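Local coordinates for protein beta-N-acetylhexosaminidase (Bacteroides fragilis, PDB 4PYS) that probably releases terminal beta-linked N-acetylhexosamines from glycans by hydrolysis, as a glycoside hydrolase of family 20, at residues E48-E53 / S105-N110; L159-F164 / A456-M461. One frame throughout, in Å; residues are numbered along the deposited sequence.

Interaction 1 joins the end of helix 43-49 to the last turns of helix 96-109, both in the N-terminal part of the chain that matches family 20 domain 2. Interaction 2 comes later, after the first has closed along the chain, and lies within the catalytic domain, where the segment leading into strand 163-170 meets helix 453-462. Their centres are about 19 Å apart, yet the two touch directly: Ser105 of interaction 1 probably hydrogen-bonds to Lys160 of interaction 2, OG to NZ at 2.8 Å. Interaction 1 is partly buried and interaction 2 fully so, and the Ser105-Lys160 pair ties the N-terminal region to the barrel beside it.

Interaction 1: E48-E53 / S105-N110; sequences EKLVPE and SLRQWN
Lys49 and Arg107 lay their aliphatic chains against each other, Lys49 CB approaching Arg107 CD to 3.8 Å. Further out the lysine methylenes pass over one face of the guanidinium. Here Lys49 CD sits 3.7 Å above the plane of the Arg107 guanidinium, over its centre. A bend at chi2 of the lysine (-58°) carries its chain slantwise over the arginine, whose own bend at chi3 (77°) sets the flat group beneath it.

The apolar share belongs to Leu50, the first residue beyond the helical part of its segment. Its two methyls divide the work: CD1 meets Leu106 CB at 4.0 Å, the two leucine side chains crossing at about a right angle, while CD2 rests on the helix backbone, 3.9 Å from Arg107 CA.

Charge is handled around the edges. Lys49 NZ and Arg107 NH2 come within 4.1 Å, a like-charged approach probably eased by acidic and amide partners. The ammonium forms a salt bridge with Glu48, NZ to OE2 at 3.0 Å on the anti lone pair, and a second with Asp154; Glu48 OE2 is also bridged to Arg216. Arg107 instead gives NH1 to Gln104 OE1 and NH2 to Gln487 OE1, so both terminal nitrogens are tied to amide oxygens while a lysine chain covers one face.

The arrangement is helix-end packing in the alpha/beta domain that precedes the catalytic barrel in family 20 enzymes: helices 43-49 and 96-109 meet near their C-terminal ends, and the salt bridges of Lys49 and Glu48 reach Asp154 and Arg216 of the catalytic region.

Interaction 2: L159-F164 / A456-M461; sequences LKMNYF and ALAEQM
With CG beside the backbone N and anti to the carbonyl carbon (chi1 -60°), and the chain extended beyond it, Met161 sends its terminal methyl across to helix 453-462. Met461 starts from a similar first torsion, -71°, and is likewise extended. The two selenomethionine chains pass at a slant, and Met161 CE comes to 3.8 Å from Met461 SE. The contact also runs back along the Met161 chain, whose CG is 4.0 Å from the same selenium. The tip of Met161 has a second neighbour in Ala458, CE to CB at 4.0 Å, and so touches two residues one helical turn apart.

Ala458 in turn receives Leu159 on its methyl, CB to CB at 3.8 Å. The small side chain lets the backbones draw close here, with Leu159 CA and Ala458 CA 6.0 Å apart. Beside this pair a water donates to both main chains, to Leu159 O at 2.8 Å and to Ala458 O at 3.2 Å, giving the otherwise apolar contact a polar link.

The course of the first segment follows from a Schellman motif. Lys160, at positive phi (63°), is its C-prime residue and ends helix 146-158, after which the chain turns into strand 163-170 of the catalytic TIM barrel. Helix 453-462 packs against this helix-to-strand turn, and Leu159 and Met161 additionally touch Ile454 on that helix.

Met461 also leans on Met431 and Ser433 of strand 428-435, which lies next to strand 132-138 in the barrel sheet. On the other segment, the Met161 carbonyl oxygen accepts a hydrogen bond from Tyr101 OH.

Interaction 1: E48-E53 / S105-N110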
ATOM      1  N   GLU A  48     -11.456  -0.857  19.296  1.00 25.59           N
ATOM      2  CA  GLU A  48     -11.110   0.506  18.925  1.00 29.09           C
ATOM      3  C   GLU A  48     -12.212   1.213  18.129  1.00 30.80           C
ATOM      4  O   GLU A  48     -12.425   2.419  18.287  1.00 31.27           O
ATOM      5  CB  GLU A  48      -9.811   0.485  18.115  1.00 34.58           C
ATOM      6  CG  GLU A  48      -9.301   1.855  17.711  1.00 35.03           C
ATOM      7  CD  GLU A  48      -8.076   1.767  16.822  1.00 46.28           C
ATOM      8  OE1 GLU A  48      -7.095   1.087  17.207  1.00 47.47           O
ATOM      9  OE2 GLU A  48      -8.102   2.377  15.735  1.00 50.06           O
ATOM     10  N   LYS A  49     -12.917   0.468  17.284  1.00 23.19           N
ATOM     11  CA  LYS A  49     -13.797   1.091  16.293  1.00 25.74           C
ATOM     12  C   LYS A  49     -15.286   0.942  16.596  1.00 32.21           C
ATOM     13  O   LYS A  49     -16.095   1.744  16.127  1.00 31.82           O
ATOM     14  CB  LYS A  49     -13.516   0.533  14.896  1.00 30.45           C
ATOM     15  CG  LYS A  49     -12.084   0.729  14.375  1.00 30.59           C
ATOM     16  CD  LYS A  49     -11.676   2.202  14.323  1.00 25.07           C
ATOM     17  CE  LYS A  49     -10.408   2.389  13.466  1.00 23.70           C
ATOM     18  NZ  LYS A  49      -9.810   3.772  13.632  1.00 26.17           N
ATOM     19  N   LEU A  50     -15.646  -0.071  17.383  1.00 25.32           N
ATOM     20  CA  LEU A  50     -17.061  -0.402  17.588  1.00 24.87           C
ATOM     21  C   LEU A  50     -17.514  -0.385  19.051  1.00 33.63           C
ATOM     22  O   LEU A  50     -18.357   0.430  19.436  1.00 34.42           O
ATOM     23  CB  LEU A  50     -17.384  -1.753  16.935  1.00 26.53           C
ATOM     24  CG  LEU A  50     -17.339  -1.736  15.404  1.00 30.91           C
ATOM     25  CD1 LEU A  50     -17.338  -3.138  14.827  1.00 34.52           C
ATOM     26  CD2 LEU A  50     -18.530  -0.945  14.891  1.00 37.57           C
ATOM     27  N   VAL A  51     -16.971  -1.295  19.858  1.00 29.97           N
ATOM     28  CA  VAL A  51     -17.371  -1.417  21.264  1.00 33.54           C
ATOM     29  C   VAL A  51     -16.134  -1.583  22.128  1.00 31.44           C
ATOM     30  O   VAL A  51     -15.376  -2.532  21.931  1.00 35.38           O
ATOM     31  CB  VAL A  51     -18.260  -2.664  21.489  1.00 34.36           C
ATOM     32  CG1 VAL A  51     -18.695  -2.770  22.960  1.00 34.67           C
ATOM     33  CG2 VAL A  51     -19.466  -2.641  20.573  1.00 42.13           C
ATOM     34  N   PRO A  52     -15.939  -0.678  23.102  1.00 36.34           N
ATOM     35  CA  PRO A  52     -14.788  -0.760  24.010  1.00 34.79           C
ATOM     36  C   PRO A  52     -14.795  -2.074  24.778  1.00 37.52           C
ATOM     37  O   PRO A  52     -15.872  -2.540  25.150  1.00 34.03           O
ATOM     38  CB  PRO A  52     -15.044   0.381  25.006  1.00 41.64           C
ATOM     39  CG  PRO A  52     -16.017   1.291  24.339  1.00 48.48           C
ATOM     40  CD  PRO A  52     -16.865   0.408  23.480  1.00 38.79           C
ATOM     41  N   GLU A  53     -13.622  -2.639  25.043  1.00 37.00           N
ATOM     42  CA  GLU A  53     -13.525  -3.883  25.807  1.00 40.29           C
ATOM     43  C   GLU A  53     -14.287  -3.828  27.140  1.00 42.01           C
ATOM     44  O   GLU A  53     -14.804  -4.846  27.610  1.00 43.83           O
ATOM     45  CB  GLU A  53     -12.052  -4.261  26.022  1.00 43.77           C
ATOM     46  CG  GLU A  53     -11.832  -5.550  26.819  1.00 50.13           C
ATOM     47  CD  GLU A  53     -10.416  -6.086  26.694  1.00 58.09           C
ATOM     48  OE1 GLU A  53      -9.560  -5.390  26.108  1.00 61.16           O
ATOM     49  OE2 GLU A  53     -10.163  -7.209  27.178  1.00 63.08           O
ATOM     50  N   SER A 105     -16.961  -3.306   7.619  1.00 18.77           N
ATOM     51  CA  SER A 105     -18.335  -3.145   7.141  1.00 17.66           C
ATOM     52  C   SER A 105     -19.309  -2.769   8.268  1.00 20.41           C
ATOM     53  O   SER A 105     -20.184  -1.920   8.073  1.00 22.51           O
ATOM     54  CB  SER A 105     -18.816  -4.397   6.395  1.00 19.55           C
ATOM     55  OG  SER A 105     -18.131  -4.522   5.157  1.00 18.43           O
ATOM     56  N   LEU A 106     -19.165  -3.395   9.434  1.00 20.42           N
ATOM     57  CA  LEU A 106     -20.026  -3.072  10.574  1.00 19.59           C
ATOM     58  C   LEU A 106     -19.870  -1.605  10.969  1.00 20.76           C
ATOM     59  O   LEU A 106     -20.846  -0.947  11.344  1.00 20.62           O
ATOM     60  CB  LEU A 106     -19.718  -3.981  11.775  1.00 19.15           C
ATOM     61  CG  LEU A 106     -20.208  -5.429  11.689  1.00 21.56           C
ATOM     62  CD1 LEU A 106     -19.666  -6.252  12.859  1.00 24.61           C
ATOM     63  CD2 LEU A 106     -21.732  -5.476  11.668  1.00 26.02           C
ATOM     64  N   ARG A 107     -18.644  -1.084  10.887  1.00 20.74           N
ATOM     65  CA  ARG A 107     -18.396   0.333  11.181  1.00 22.75           C
ATOM     66  C   ARG A 107     -19.290   1.240  10.354  1.00 23.93           C
ATOM     67  O   ARG A 107     -19.845   2.217  10.865  1.00 23.45           O
ATOM     68  CB  ARG A 107     -16.957   0.705  10.830  1.00 25.95           C
ATOM     69  CG  ARG A 107     -15.913   0.316  11.824  1.00 28.83           C
ATOM     70  CD  ARG A 107     -14.549   0.772  11.299  1.00 24.05           C
ATOM     71  NE  ARG A 107     -14.318   2.211  11.451  1.00 23.28           N
ATOM     72  CZ  ARG A 107     -13.244   2.835  10.965  1.00 26.67           C
ATOM     73  NH1 ARG A 107     -12.334   2.145  10.290  1.00 21.48           N
ATOM     74  NH2 ARG A 107     -13.076   4.136  11.159  1.00 27.12           N
ATOM     75  N   GLN A 108     -19.403   0.926   9.062  1.00 20.51           N
ATOM     76  CA  GLN A 108     -20.192   1.738   8.142  1.00 21.45           C
ATOM     77  C   GLN A 108     -21.674   1.390   8.148  1.00 22.88           C
ATOM     78  O   GLN A 108     -22.497   2.191   7.712  1.00 24.63           O
ATOM     79  CB  GLN A 108     -19.637   1.612   6.720  1.00 21.69           C
ATOM     80  CG  GLN A 108     -18.263   2.239   6.588  1.00 21.85           C
ATOM     81  CD  GLN A 108     -17.750   2.247   5.166  1.00 19.50           C
ATOM     82  OE1 GLN A 108     -18.508   2.463   4.217  1.00 21.97           O
ATOM     83  NE2 GLN A 108     -16.456   2.015   5.009  1.00 20.98           N
ATOM     84  N   TRP A 109     -22.015   0.204   8.638  1.00 24.00           N
ATOM     85  CA  TRP A 109     -23.399  -0.241   8.618  1.00 19.65           C
ATOM     86  C   TRP A 109     -24.182   0.308   9.817  1.00 26.47           C
ATOM     87  O   TRP A 109     -25.395   0.470   9.748  1.00 28.55           O
ATOM     88  CB  TRP A 109     -23.462  -1.777   8.559  1.00 20.62           C
ATOM     89  CG  TRP A 109     -24.825  -2.306   8.222  1.00 24.48           C
ATOM     90  CD1 TRP A 109     -25.672  -2.992   9.047  1.00 23.80           C
ATOM     91  CD2 TRP A 109     -25.495  -2.194   6.959  1.00 25.67           C
ATOM     92  NE1 TRP A 109     -26.832  -3.308   8.375  1.00 26.69           N
ATOM     93  CE2 TRP A 109     -26.748  -2.821   7.093  1.00 29.60           C
ATOM     94  CE3 TRP A 109     -25.157  -1.616   5.728  1.00 26.58           C
ATOM     95  CZ2 TRP A 109     -27.670  -2.890   6.033  1.00 30.84           C
ATOM     96  CZ3 TRP A 109     -26.067  -1.685   4.682  1.00 32.92           C
ATOM     97  CH2 TRP A 109     -27.307  -2.314   4.840  1.00 30.72           C
ATOM     98  N   ASN A 110     -23.479   0.590  10.910  1.00 23.28           N
ATOM     99  CA  ASN A 110     -24.080   1.255  12.063  1.00 24.36           C
ATOM    100  C   ASN A 110     -24.734   2.569  11.625  1.00 29.57           C
ATOM    101  O   ASN A 110     -24.100   3.372  10.933  1.00 27.54           O
ATOM    102  CB  ASN A 110     -22.983   1.526  13.100  1.00 26.42           C
ATOM    103  CG  ASN A 110     -23.473   2.341  14.280  1.00 34.07           C
ATOM    104  OD1 ASN A 110     -24.627   2.234  14.691  1.00 37.40           O
ATOM    105  ND2 ASN A 110     -22.592   3.174  14.830  1.00 35.83           N
TER

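Interaction 2: L159-F164 / A456-M461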
ATOM      1  N   LEU A 159     -10.573   0.752   3.866  1.00 15.77           N
ATOM      2  CA  LEU A 159     -10.998   0.625   2.478  1.00 14.34           C
ATOM      3  C   LEU A 159     -10.803  -0.809   1.984  1.00 17.97           C
ATOM      4  O   LEU A 159     -10.879  -1.080   0.779  1.00 16.06           O
ATOM      5  CB  LEU A 159     -10.195   1.597   1.611  1.00 20.16           C
ATOM      6  CG  LEU A 159     -10.480   3.078   1.926  1.00 22.27           C
ATOM      7  CD1 LEU A 159      -9.651   3.992   1.050  1.00 22.69           C
ATOM      8  CD2 LEU A 159     -11.946   3.395   1.760  1.00 22.85           C
ATOM      9  N   LYS A 160     -10.569  -1.711   2.935  1.00 16.01           N
ATOM     10  CA  LYS A 160     -10.394  -3.148   2.682  1.00 16.53           C
ATOM     11  C   LYS A 160      -9.174  -3.519   1.822  1.00 15.81           C
ATOM     12  O   LYS A 160      -9.157  -4.560   1.180  1.00 15.56           O
ATOM     13  CB  LYS A 160     -11.688  -3.769   2.123  1.00 16.93           C
ATOM     14  CG  LYS A 160     -12.875  -3.626   3.105  1.00 17.58           C
ATOM     15  CD  LYS A 160     -14.005  -4.602   2.728  1.00 15.62           C
ATOM     16  CE  LYS A 160     -15.128  -4.619   3.757  1.00 18.27           C
ATOM     17  NZ  LYS A 160     -16.005  -3.394   3.650  1.00 17.37           N
HETATM   18  N   MSE A 161      -8.145  -2.681   1.840  1.00 16.88           N
HETATM   19  CA  MSE A 161      -6.872  -3.071   1.235  1.00 16.23           C
HETATM   20  C   MSE A 161      -6.131  -4.005   2.152  1.00 17.84           C
HETATM   21  O   MSE A 161      -6.539  -4.200   3.304  1.00 19.54           O
HETATM   22  CB  MSE A 161      -6.044  -1.825   0.964  1.00 14.73           C
HETATM   23  CG  MSE A 161      -6.787  -0.909   0.028  1.00 15.41           C
HETATM   24 SE   MSE A 161      -5.667   0.622  -0.403  0.71 22.91          SE
HETATM   25  CE  MSE A 161      -7.004   1.648  -1.406  1.00 25.13           C
ATOM     26  N   ASN A 162      -5.074  -4.628   1.640  1.00 15.56           N
ATOM     27  CA  ASN A 162      -4.317  -5.554   2.471  1.00 15.31           C
ATOM     28  C   ASN A 162      -2.818  -5.316   2.548  1.00 18.92           C
ATOM     29  O   ASN A 162      -2.135  -6.005   3.309  1.00 18.53           O
ATOM     30  CB  ASN A 162      -4.599  -7.030   2.126  1.00 17.42           C
ATOM     31  CG  ASN A 162      -4.435  -7.353   0.646  1.00 20.30           C
ATOM     32  OD1 ASN A 162      -4.063  -6.501  -0.164  1.00 20.31           O
ATOM     33  ND2 ASN A 162      -4.711  -8.619   0.289  1.00 20.10           N
ATOM     34  N   TYR A 163      -2.300  -4.354   1.786  1.00 16.76           N
ATOM     35  CA  TYR A 163      -0.874  -4.038   1.877  1.00 16.87           C
ATOM     36  C   TYR A 163      -0.665  -2.544   1.984  1.00 18.91           C
ATOM     37  O   TYR A 163      -1.329  -1.764   1.310  1.00 19.79           O
ATOM     38  CB  TYR A 163      -0.089  -4.543   0.655  1.00 17.69           C
ATOM     39  CG  TYR A 163      -0.060  -6.041   0.497  1.00 21.03           C
ATOM     40  CD1 TYR A 163       0.872  -6.820   1.178  1.00 20.69           C
ATOM     41  CD2 TYR A 163      -0.965  -6.678  -0.336  1.00 20.44           C
ATOM     42  CE1 TYR A 163       0.898  -8.208   1.025  1.00 24.48           C
ATOM     43  CE2 TYR A 163      -0.953  -8.067  -0.487  1.00 24.28           C
ATOM     44  CZ  TYR A 163      -0.027  -8.817   0.193  1.00 25.82           C
ATOM     45  OH  TYR A 163      -0.021 -10.191   0.029  1.00 24.48           O
ATOM     46  N   PHE A 164       0.289  -2.153   2.819  1.00 18.79           N
ATOM     47  CA  PHE A 164       0.734  -0.770   2.865  1.00 17.67           C
ATOM     48  C   PHE A 164       2.174  -0.802   2.386  1.00 22.95           C
ATOM     49  O   PHE A 164       3.039  -1.416   3.021  1.00 21.73           O
ATOM     50  CB  PHE A 164       0.653  -0.219   4.291  1.00 19.06           C
ATOM     51  CG  PHE A 164       1.232   1.173   4.448  1.00 21.85           C
ATOM     52  CD1 PHE A 164       0.518   2.292   4.024  1.00 26.56           C
ATOM     53  CD2 PHE A 164       2.476   1.358   5.040  1.00 24.39           C
ATOM     54  CE1 PHE A 164       1.047   3.581   4.176  1.00 24.75           C
ATOM     55  CE2 PHE A 164       3.026   2.641   5.189  1.00 22.70           C
ATOM     56  CZ  PHE A 164       2.309   3.751   4.761  1.00 21.33           C
ATOM     57  N   ALA A 456     -12.316   5.366  -5.554  1.00 15.49           N
ATOM     58  CA  ALA A 456     -12.555   4.699  -6.833  1.00 16.14           C
ATOM     59  C   ALA A 456     -11.566   3.557  -6.995  1.00 16.76           C
ATOM     60  O   ALA A 456     -11.915   2.486  -7.488  1.00 16.74           O
ATOM     61  CB  ALA A 456     -12.433   5.684  -7.979  1.00 19.40           C
ATOM     62  N   LEU A 457     -10.331   3.782  -6.561  1.00 15.76           N
ATOM     63  CA  LEU A 457      -9.318   2.722  -6.602  1.00 15.57           C
ATOM     64  C   LEU A 457      -9.692   1.576  -5.670  1.00 14.91           C
ATOM     65  O   LEU A 457      -9.600   0.406  -6.054  1.00 15.76           O
ATOM     66  CB  LEU A 457      -7.930   3.290  -6.258  1.00 13.72           C
ATOM     67  CG  LEU A 457      -7.421   4.278  -7.312  1.00 16.39           C
ATOM     68  CD1 LEU A 457      -6.149   4.997  -6.853  1.00 17.96           C
ATOM     69  CD2 LEU A 457      -7.201   3.571  -8.650  1.00 17.73           C
ATOM     70  N   ALA A 458     -10.134   1.890  -4.456  1.00 14.99           N
ATOM     71  CA  ALA A 458     -10.569   0.843  -3.516  1.00 17.02           C
ATOM     72  C   ALA A 458     -11.742   0.058  -4.054  1.00 16.31           C
ATOM     73  O   ALA A 458     -11.836  -1.149  -3.851  1.00 15.79           O
ATOM     74  CB  ALA A 458     -10.924   1.443  -2.156  1.00 21.03           C
ATOM     75  N   GLU A 459     -12.653   0.740  -4.739  1.00 15.72           N
ATOM     76  CA  GLU A 459     -13.814   0.063  -5.335  1.00 15.50           C
ATOM     77  C   GLU A 459     -13.352  -0.908  -6.426  1.00 18.30           C
ATOM     78  O   GLU A 459     -13.817  -2.053  -6.514  1.00 16.85           O
ATOM     79  CB  GLU A 459     -14.756   1.122  -5.924  1.00 19.19           C
ATOM     80  CG  GLU A 459     -16.055   0.575  -6.494  1.00 20.74           C
ATOM     81  CD  GLU A 459     -17.094   0.293  -5.427  1.00 27.33           C
ATOM     82  OE1 GLU A 459     -16.772   0.419  -4.230  1.00 25.40           O
ATOM     83  OE2 GLU A 459     -18.239  -0.059  -5.781  1.00 26.18           O
ATOM     84  N   GLN A 460     -12.432  -0.452  -7.266  1.00 15.36           N
ATOM     85  CA  GLN A 460     -11.915  -1.299  -8.347  1.00 16.60           C
ATOM     86  C   GLN A 460     -11.150  -2.500  -7.801  1.00 17.50           C
ATOM     87  O   GLN A 460     -11.206  -3.593  -8.373  1.00 20.20           O
ATOM     88  CB  GLN A 460     -11.023  -0.445  -9.259  1.00 18.61           C
ATOM     89  CG  GLN A 460     -11.867   0.497 -10.143  1.00 15.46           C
ATOM     90  CD  GLN A 460     -11.041   1.513 -10.896  1.00 20.96           C
ATOM     91  OE1 GLN A 460      -9.858   1.699 -10.627  1.00 18.70           O
ATOM     92  NE2 GLN A 460     -11.671   2.190 -11.843  1.00 18.33           N
HETATM   93  N   MSE A 461     -10.458  -2.301  -6.682  1.00 15.49           N
HETATM   94  CA  MSE A 461      -9.705  -3.402  -6.069  1.00 15.80           C
HETATM   95  C   MSE A 461     -10.617  -4.435  -5.436  1.00 18.51           C
HETATM   96  O   MSE A 461     -10.378  -5.638  -5.544  1.00 17.17           O
HETATM   97  CB  MSE A 461      -8.799  -2.850  -4.974  1.00 15.17           C
HETATM   98  CG  MSE A 461      -7.609  -2.028  -5.491  1.00 17.23           C
HETATM   99 SE   MSE A 461      -6.784  -1.133  -3.988  0.73 19.81          SE
HETATM  100  CE  MSE A 461      -5.541   0.008  -4.996  1.00 18.65           C
TER
HETATM  101  O   HOH W   1      -9.955  -2.399  -1.544  1.00 19.16           O